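Membrane lipoprotein family protein (PDB 4PEV) binds adenosine and probably serves as the membrane-anchored solute-binding component of an ABC transporter of the BMP (PnrA-like) lipoprotein family. Local coordinates at residues V57-G62 against V116-L121; P197-H202 against V396-H401; A265-A270 against W287-T292. All coordinates share one frame; numbering follows the deposited sequence.

In the fold
Two of the three contacts meet at the bound adenosine. Interaction 1 joins neighbouring strands of the parallel sheet in one lobe and brings D60 to the adenine, while interaction 2 ties a helix of the other lobe, which faces the ribose, to the C-terminal part of the chain. Their centres lie about 19 Å apart, yet they touch where F120 CB packs on P197 CG at 4.1 Å, P197 being a residue of the adenosine pocket. Interaction 3 is plain packing at the periphery of the second lobe, its centre about 29 Å from each of the others and its nearest atoms about 16 Å away. D142, G256, D282 and K299 supply further hydrogen bonds to adenosine.

Interaction 1. Residues V57-G62 against V116-L121. With ADN (adenosine), chain F.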
# COMPACT_ATOMS: atom_id res chain seq x y z
N VAL C 57 -8.07 -7.08 16.92
CA VAL C 57 -7.27 -6.55 15.83
C VAL C 57 -6.07 -5.90 16.46
O VAL C 57 -6.18 -4.99 17.28
CB VAL C 57 -8.01 -5.51 15.00
CG1 VAL C 57 -7.09 -4.97 13.90
CG2 VAL C 57 -9.27 -6.12 14.40
N LEU C 58 -4.91 -6.39 16.04
CA LEU C 58 -3.69 -6.16 16.75
C LEU C 58 -2.75 -5.51 15.74
O LEU C 58 -2.26 -6.16 14.82
CB LEU C 58 -3.19 -7.51 17.27
CG LEU C 58 -2.24 -7.67 18.46
CD1 LEU C 58 -2.33 -6.55 19.49
CD2 LEU C 58 -2.46 -9.02 19.12
N PHE C 59 -2.57 -4.20 15.89
CA PHE C 59 -1.74 -3.45 14.99
C PHE C 59 -0.27 -3.65 15.26
O PHE C 59 0.16 -4.12 16.32
CB PHE C 59 -2.09 -1.95 15.03
CG PHE C 59 -3.49 -1.64 14.56
CD1 PHE C 59 -3.86 -1.87 13.23
CD2 PHE C 59 -4.44 -1.13 15.44
CE1 PHE C 59 -5.16 -1.60 12.79
CE2 PHE C 59 -5.73 -0.84 15.01
CZ PHE C 59 -6.10 -1.08 13.69
N ASP C 60 0.50 -3.27 14.26
CA ASP C 60 1.93 -3.47 14.25
C ASP C 60 2.54 -2.31 14.99
O ASP C 60 2.97 -2.44 16.13
CB ASP C 60 2.40 -3.45 12.78
CG ASP C 60 3.41 -4.47 12.51
OD1 ASP C 60 3.75 -5.19 13.47
OD2 ASP C 60 3.85 -4.57 11.35
N VAL C 61 2.53 -1.16 14.35
CA VAL C 61 3.34 -0.04 14.75
C VAL C 61 2.40 1.09 15.14
O VAL C 61 2.38 1.52 16.30
CB VAL C 61 4.24 0.41 13.58
CG1 VAL C 61 5.00 1.68 13.93
CG2 VAL C 61 5.18 -0.71 13.18
N GLY C 62 1.59 1.52 14.18
CA GLY C 62 0.93 2.80 14.27
C GLY C 62 -0.38 2.80 15.00
O GLY C 62 -0.60 3.63 15.88
N VAL C 116 -6.54 -11.03 14.80
CA VAL C 116 -6.14 -10.50 13.51
C VAL C 116 -4.87 -9.69 13.67
O VAL C 116 -4.82 -8.76 14.47
CB VAL C 116 -7.23 -9.60 12.90
CG1 VAL C 116 -6.76 -8.99 11.60
CG2 VAL C 116 -8.50 -10.41 12.68
N LEU C 117 -3.85 -10.04 12.90
CA LEU C 117 -2.53 -9.45 13.07
C LEU C 117 -2.16 -8.62 11.85
O LEU C 117 -1.91 -9.15 10.77
CB LEU C 117 -1.50 -10.55 13.34
CG LEU C 117 -1.79 -11.39 14.59
CD1 LEU C 117 -0.89 -12.60 14.63
CD2 LEU C 117 -1.64 -10.57 15.86
N VAL C 118 -2.12 -7.30 12.05
CA VAL C 118 -2.02 -6.35 10.94
C VAL C 118 -0.58 -5.86 10.75
O VAL C 118 -0.17 -4.85 11.34
CB VAL C 118 -2.97 -5.14 11.15
CG1 VAL C 118 -2.83 -4.11 10.03
CG2 VAL C 118 -4.41 -5.60 11.23
N GLY C 119 0.16 -6.57 9.91
CA GLY C 119 1.47 -6.12 9.50
C GLY C 119 2.50 -7.23 9.53
O GLY C 119 2.43 -8.15 10.35
N PHE C 120 3.45 -7.12 8.62
CA PHE C 120 4.55 -8.06 8.52
C PHE C 120 5.29 -8.31 9.82
O PHE C 120 5.70 -9.44 10.07
CB PHE C 120 5.55 -7.56 7.46
CG PHE C 120 6.82 -8.34 7.44
CD1 PHE C 120 6.87 -9.60 6.84
CD2 PHE C 120 7.96 -7.84 8.06
CE1 PHE C 120 8.04 -10.33 6.85
CE2 PHE C 120 9.13 -8.57 8.08
CZ PHE C 120 9.17 -9.82 7.47
N LEU C 121 5.50 -7.28 10.66
CA LEU C 121 6.33 -7.45 11.85
C LEU C 121 5.81 -8.47 12.86
O LEU C 121 6.54 -8.90 13.76
CB LEU C 121 6.55 -6.12 12.57
CG LEU C 121 7.19 -4.95 11.82
CD1 LEU C 121 7.41 -3.79 12.80
CD2 LEU C 121 8.51 -5.34 11.17
O5' ADN F . 1.87 2.37 3.23
C5' ADN F . 2.59 1.52 2.31
C4' ADN F . 2.78 0.07 2.76
O4' ADN F . 3.61 -0.02 3.93
C3' ADN F . 1.52 -0.71 3.14
O3' ADN F . 0.82 -1.20 1.99
C2' ADN F . 2.09 -1.81 4.03
O2' ADN F . 2.62 -2.92 3.29
C1' ADN F . 3.21 -1.12 4.75
N9 ADN F . 2.76 -0.57 6.05
C8 ADN F . 2.07 0.57 6.27
N7 ADN F . 1.84 0.76 7.59
C5 ADN F . 2.40 -0.29 8.23
C6 ADN F . 2.53 -0.75 9.63
N6 ADN F . 2.00 -0.02 10.63
N1 ADN F . 3.18 -1.92 9.87
C2 ADN F . 3.71 -2.66 8.87
N3 ADN F . 3.62 -2.31 7.59
C4 ADN F . 2.99 -1.17 7.21
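Strands 57-59 and 116-118 run parallel at an axis separation of 4.8 Å and an angle of 22°, joined by hydrogen bonds from L58 N to V116 O (2.8 Å) and from V118 N to L58 O (3.0 Å), the latter almost straight at the hydrogen. V57, F59, V116 and V118 face one side of the sheet. There V118 CG2 meets V57 CG1 at 3.8 Å, while its CB and CG1 lie alongside CD1 of the F59 ring; helix 69-84 packs over this side through F69, N70 and A73. On the other side L58 and L117 run alongside each other, CD2 against CD2, L117 having CG anti to the carbonyl carbon (chi1 -60°), which brings CD2 back to L58; helix 99-108 adds V102 and L103. Farther along, D60 reaches the 3-10 turn at 120-121 and takes over the contact. Its side chain crosses that of L121 at about a right angle, and OD2 accepts the bond from L121 N (3.2 Å) through its syn lone pair. The same oxygen lies 3.1 Å from N1 of adenosine, so the N-H of L121 probably helps to hold the carboxylate beside the purine. The backbone angles of G119 suit glycine, and a side chain there would probably crowd D60. V61 CG2 touches L121 CD1, and V61 CB lies 3.7 Å from the adenine N6. Loops at the C-terminal ends of parallel strands form the ligand site here, as in the periplasmic-binding-protein fold, and D60 is one of the residues that bind adenosine.

Interaction 2. Residues P197-H202 against V396-H401. With ADN (adenosine), chain F.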
# COMPACT_ATOMS: atom_id res chain seq x y z
N PRO C 197 7.25 -6.77 2.10
CA PRO C 197 6.19 -6.19 1.27
C PRO C 197 6.69 -5.00 0.48
O PRO C 197 6.37 -4.86 -0.70
CB PRO C 197 5.13 -5.75 2.27
CG PRO C 197 5.46 -6.49 3.54
CD PRO C 197 6.94 -6.68 3.54
N LEU C 198 7.50 -4.17 1.12
CA LEU C 198 8.09 -3.02 0.44
C LEU C 198 9.12 -3.41 -0.61
O LEU C 198 9.34 -2.65 -1.57
CB LEU C 198 8.67 -2.01 1.43
CG LEU C 198 7.60 -0.99 1.86
CD1 LEU C 198 6.40 -1.64 2.54
CD2 LEU C 198 8.20 0.05 2.77
N TRP C 199 9.75 -4.57 -0.45
CA TRP C 199 10.60 -5.10 -1.52
C TRP C 199 9.73 -5.26 -2.76
O TRP C 199 10.11 -4.85 -3.85
CB TRP C 199 11.20 -6.45 -1.16
CG TRP C 199 12.07 -6.48 0.05
CD1 TRP C 199 12.56 -5.41 0.74
CD2 TRP C 199 12.59 -7.65 0.69
NE1 TRP C 199 13.34 -5.85 1.80
CE2 TRP C 199 13.37 -7.22 1.79
CE3 TRP C 199 12.45 -9.03 0.45
CZ2 TRP C 199 14.02 -8.12 2.65
CZ3 TRP C 199 13.10 -9.93 1.31
CH2 TRP C 199 13.87 -9.46 2.40
N ARG C 200 8.55 -5.84 -2.59
CA ARG C 200 7.64 -6.06 -3.70
C ARG C 200 7.16 -4.76 -4.34
O ARG C 200 7.05 -4.68 -5.57
CB ARG C 200 6.46 -6.92 -3.27
CG ARG C 200 6.88 -8.30 -2.83
CD ARG C 200 5.74 -9.31 -2.79
NE ARG C 200 5.01 -9.29 -1.53
CZ ARG C 200 5.51 -9.71 -0.38
NH1 ARG C 200 6.76 -10.17 -0.32
NH2 ARG C 200 4.77 -9.65 0.72
N PHE C 201 6.87 -3.75 -3.52
CA PHE C 201 6.52 -2.42 -4.02
C PHE C 201 7.67 -1.91 -4.85
O PHE C 201 7.49 -1.56 -6.01
CB PHE C 201 6.21 -1.41 -2.89
CG PHE C 201 4.80 -1.49 -2.35
CD1 PHE C 201 3.73 -1.01 -3.09
CD2 PHE C 201 4.54 -2.03 -1.09
CE1 PHE C 201 2.43 -1.07 -2.58
CE2 PHE C 201 3.25 -2.10 -0.59
CZ PHE C 201 2.19 -1.61 -1.33
N HIS C 202 8.86 -1.87 -4.25
CA HIS C 202 10.04 -1.31 -4.90
C HIS C 202 10.24 -1.97 -6.25
O HIS C 202 10.24 -1.30 -7.28
CB HIS C 202 11.29 -1.48 -4.04
CG HIS C 202 12.49 -0.76 -4.58
ND1 HIS C 202 13.72 -0.81 -3.96
CD2 HIS C 202 12.65 0.02 -5.67
CE1 HIS C 202 14.58 -0.08 -4.64
NE2 HIS C 202 13.96 0.43 -5.69
N VAL C 396 8.57 -12.57 -9.42
CA VAL C 396 9.21 -13.45 -8.45
C VAL C 396 9.13 -12.82 -7.06
O VAL C 396 9.33 -11.62 -6.93
CB VAL C 396 10.70 -13.72 -8.78
CG1 VAL C 396 11.21 -14.93 -8.00
CG2 VAL C 396 10.89 -13.96 -10.27
N THR C 397 8.86 -13.62 -6.03
CA THR C 397 8.87 -13.15 -4.65
C THR C 397 10.29 -13.33 -4.12
O THR C 397 10.68 -14.45 -3.84
CB THR C 397 7.92 -13.98 -3.75
OG1 THR C 397 6.88 -14.57 -4.54
CG2 THR C 397 7.31 -13.09 -2.63
N PRO C 398 11.06 -12.23 -3.98
CA PRO C 398 12.43 -12.39 -3.46
C PRO C 398 12.54 -13.18 -2.13
O PRO C 398 11.79 -12.92 -1.18
CB PRO C 398 12.93 -10.95 -3.28
CG PRO C 398 11.73 -10.07 -3.43
CD PRO C 398 10.76 -10.82 -4.29
N GLN C 399 13.48 -14.12 -2.10
CA GLN C 399 13.65 -15.04 -0.97
C GLN C 399 14.35 -14.32 0.18
O GLN C 399 13.86 -14.28 1.29
CB GLN C 399 14.49 -16.25 -1.41
CG GLN C 399 14.09 -16.91 -2.74
CD GLN C 399 13.33 -18.23 -2.58
OE1 GLN C 399 13.35 -18.87 -1.53
NE2 GLN C 399 12.66 -18.65 -3.66
N ASP C 400 15.52 -13.77 -0.13
CA ASP C 400 16.39 -13.06 0.82
C ASP C 400 16.34 -11.58 0.51
O ASP C 400 15.78 -11.17 -0.51
CB ASP C 400 17.87 -13.46 0.62
CG ASP C 400 18.15 -14.91 0.91
OD1 ASP C 400 18.50 -15.23 2.08
OD2 ASP C 400 18.07 -15.73 -0.03
N HIS C 401 17.00 -10.81 1.35
CA HIS C 401 17.32 -9.43 1.03
C HIS C 401 18.32 -9.33 -0.12
O HIS C 401 18.28 -8.39 -0.91
CB HIS C 401 17.88 -8.72 2.26
CG HIS C 401 17.91 -7.23 2.12
ND1 HIS C 401 18.83 -6.58 1.34
CD2 HIS C 401 17.11 -6.28 2.65
CE1 HIS C 401 18.61 -5.28 1.40
NE2 HIS C 401 17.57 -5.07 2.19
O5' ADN F . 1.87 2.37 3.23
C5' ADN F . 2.59 1.52 2.31
C4' ADN F . 2.78 0.07 2.76
O4' ADN F . 3.61 -0.02 3.93
C3' ADN F . 1.52 -0.71 3.14
O3' ADN F . 0.82 -1.20 1.99
C2' ADN F . 2.09 -1.81 4.03
O2' ADN F . 2.62 -2.92 3.29
C1' ADN F . 3.21 -1.12 4.75
N9 ADN F . 2.76 -0.57 6.05
C8 ADN F . 2.07 0.57 6.27
N7 ADN F . 1.84 0.76 7.59
C5 ADN F . 2.40 -0.29 8.23
C6 ADN F . 2.53 -0.75 9.63
N6 ADN F . 2.00 -0.02 10.63
N1 ADN F . 3.18 -1.92 9.87
C2 ADN F . 3.71 -2.66 8.87
N3 ADN F . 3.62 -2.31 7.59
C4 ADN F . 2.99 -1.17 7.21
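W199 CG sits anti to the carbonyl carbon (chi1 -60°), which sends the indole from helix 196-214 toward the loop that leads into helix 401-412, whereas H401 CG is anti to its backbone N (chi1 -165°) and brings the imidazole across the indole. The two side chains cross at about a right angle, their planes at 88°, with H401 CD2 3.6 Å from W199 CZ2. Further round the six-membered ring, CZ3 comes within 3.5 Å of D400 O, CH2 lies near H401 N, and CE3 meets P398 CG at 4.1 Å. D194 accepts bonds from W199 NE1 and H401 NE2, which probably fixes the rotation of the two rings, and Y404 stacks on the indole. R200, bent at chi3, lays its CD and NH1 by T397 CG2, while its NE forms a salt bridge with E159. Replacing W199 by an alanine would probably open a gap beside P398 and H401 and leave D194 without the indole N-H. On the same helix, L198 CD1 approaches adenosine O4' (3.5 Å) and F201 CZ approaches O3' (3.6 Å). One helix lines the ribose side of the adenosine pocket and, through W199 and R200, packs against the C-terminal segment of this binding protein.

Interaction 3. Residues A265-A270 against W287-T292; sequences AVKEAA and WYDPQT
Residues 265-270 belong to helix 258-271, and the loop 287-292, which leads into strand 293-299, comes nearest to it where the CA atoms of K267 and T292 lie 6.7 Å apart. No hydrogen bond joins the two segments. T292 makes both carbon-carbon contacts with V266 and A270: its CB lies 4.0 Å from V266 CG1, and its CG2 meets A270 CB at 3.8 Å. With chi1 at 64°, T292 OG1 is placed between its backbone N and carbonyl carbon, and from there it donates to D289 OD2 (2.7 Å), meeting that oxygen from above the carboxylate plane. The bond lies within the loop and links T292 and D289, two residues that meet the helix. K267 crosses D289 obliquely, its CG and CD each 3.4 Å from D289 OD2, but bends at chi3 and chi4 leave NZ 5.6 Å from that oxygen. Nearby, Y288 OH bonds to OD1 of N264 in helix 258-271, and P290 packs on helix 358-372. The chemistry is therefore mainly van der Waals packing between helix and loop: the carboxylate of D289 is engaged by T292, and K267 probably contributes a modest electrostatic attraction at a distance rather than a salt bridge.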
# COMPACT_ATOMS: atom_id res chain seq x y z
N ALA C 265 4.76 17.92 1.90
CA ALA C 265 5.92 18.49 1.25
C ALA C 265 5.62 18.89 -0.20
O ALA C 265 6.10 19.94 -0.69
CB ALA C 265 7.08 17.50 1.29
N VAL C 266 4.82 18.06 -0.88
CA VAL C 266 4.43 18.29 -2.27
C VAL C 266 3.42 19.45 -2.35
O VAL C 266 3.41 20.19 -3.33
CB VAL C 266 3.87 16.99 -2.93
CG1 VAL C 266 3.41 17.22 -4.37
CG2 VAL C 266 4.90 15.88 -2.88
N LYS C 267 2.60 19.63 -1.31
CA LYS C 267 1.69 20.79 -1.25
C LYS C 267 2.45 22.12 -1.22
O LYS C 267 2.09 23.07 -1.91
CB LYS C 267 0.80 20.73 -0.01
CG LYS C 267 -0.24 19.63 -0.03
CD LYS C 267 -1.49 20.00 0.75
CE LYS C 267 -1.25 20.00 2.25
NZ LYS C 267 -2.10 21.05 2.90
N GLU C 268 3.50 22.17 -0.41
CA GLU C 268 4.19 23.42 -0.14
C GLU C 268 5.03 23.72 -1.37
O GLU C 268 5.17 24.86 -1.75
CB GLU C 268 4.95 23.39 1.21
CG GLU C 268 4.32 22.42 2.23
CD GLU C 268 4.24 22.83 3.72
OE1 GLU C 268 3.27 22.38 4.39
OE2 GLU C 268 5.14 23.55 4.22
N ALA C 269 5.51 22.68 -2.06
CA ALA C 269 6.08 22.84 -3.43
C ALA C 269 5.07 23.42 -4.45
O ALA C 269 5.38 24.37 -5.16
CB ALA C 269 6.63 21.51 -3.93
N ALA C 270 3.87 22.86 -4.53
CA ALA C 270 2.85 23.38 -5.45
C ALA C 270 2.50 24.85 -5.10
O ALA C 270 2.32 25.69 -5.98
CB ALA C 270 1.61 22.50 -5.42
N TRP C 287 -8.53 12.57 -1.65
CA TRP C 287 -9.29 13.50 -0.82
C TRP C 287 -8.43 14.36 0.09
O TRP C 287 -8.85 15.44 0.47
CB TRP C 287 -10.31 12.73 0.04
CG TRP C 287 -9.68 11.83 1.03
CD1 TRP C 287 -9.40 10.52 0.87
CD2 TRP C 287 -9.20 12.20 2.33
NE1 TRP C 287 -8.78 10.04 1.99
CE2 TRP C 287 -8.65 11.05 2.90
CE3 TRP C 287 -9.19 13.40 3.06
CZ2 TRP C 287 -8.09 11.05 4.17
CZ3 TRP C 287 -8.64 13.41 4.32
CH2 TRP C 287 -8.09 12.23 4.87
N TYR C 288 -7.24 13.88 0.46
CA TYR C 288 -6.40 14.64 1.39
C TYR C 288 -5.97 15.98 0.76
O TYR C 288 -6.06 17.03 1.40
CB TYR C 288 -5.21 13.79 1.88
CG TYR C 288 -4.32 14.49 2.91
CD1 TYR C 288 -4.67 14.54 4.25
CD2 TYR C 288 -3.12 15.08 2.52
CE1 TYR C 288 -3.86 15.17 5.18
CE2 TYR C 288 -2.30 15.71 3.44
CZ TYR C 288 -2.67 15.76 4.77
OH TYR C 288 -1.85 16.39 5.68
N ASP C 289 -5.54 15.94 -0.50
CA ASP C 289 -5.37 17.13 -1.34
C ASP C 289 -5.44 16.73 -2.79
O ASP C 289 -4.48 16.17 -3.31
CB ASP C 289 -4.05 17.87 -1.08
CG ASP C 289 -3.84 19.03 -2.06
OD1 ASP C 289 -4.82 19.66 -2.52
OD2 ASP C 289 -2.68 19.30 -2.39
N PRO C 290 -6.56 17.01 -3.47
CA PRO C 290 -6.76 16.45 -4.81
C PRO C 290 -5.99 17.16 -5.94
O PRO C 290 -5.79 16.58 -7.02
CB PRO C 290 -8.28 16.58 -5.01
CG PRO C 290 -8.83 17.16 -3.74
CD PRO C 290 -7.69 17.87 -3.09
N GLN C 291 -5.58 18.40 -5.71
CA GLN C 291 -4.78 19.13 -6.68
C GLN C 291 -3.47 18.41 -6.91
O GLN C 291 -3.01 18.30 -8.04
CB GLN C 291 -4.51 20.56 -6.21
CG GLN C 291 -5.70 21.51 -6.33
CD GLN C 291 -5.76 22.53 -5.19
OE1 GLN C 291 -5.47 22.20 -4.03
NE2 GLN C 291 -6.14 23.77 -5.51
N THR C 292 -2.86 17.91 -5.84
CA THR C 292 -1.56 17.22 -5.93
C THR C 292 -1.62 15.67 -5.86
O THR C 292 -0.71 15.00 -6.37
CB THR C 292 -0.57 17.75 -4.87
OG1 THR C 292 -1.06 17.46 -3.54
CG2 THR C 292 -0.36 19.28 -5.04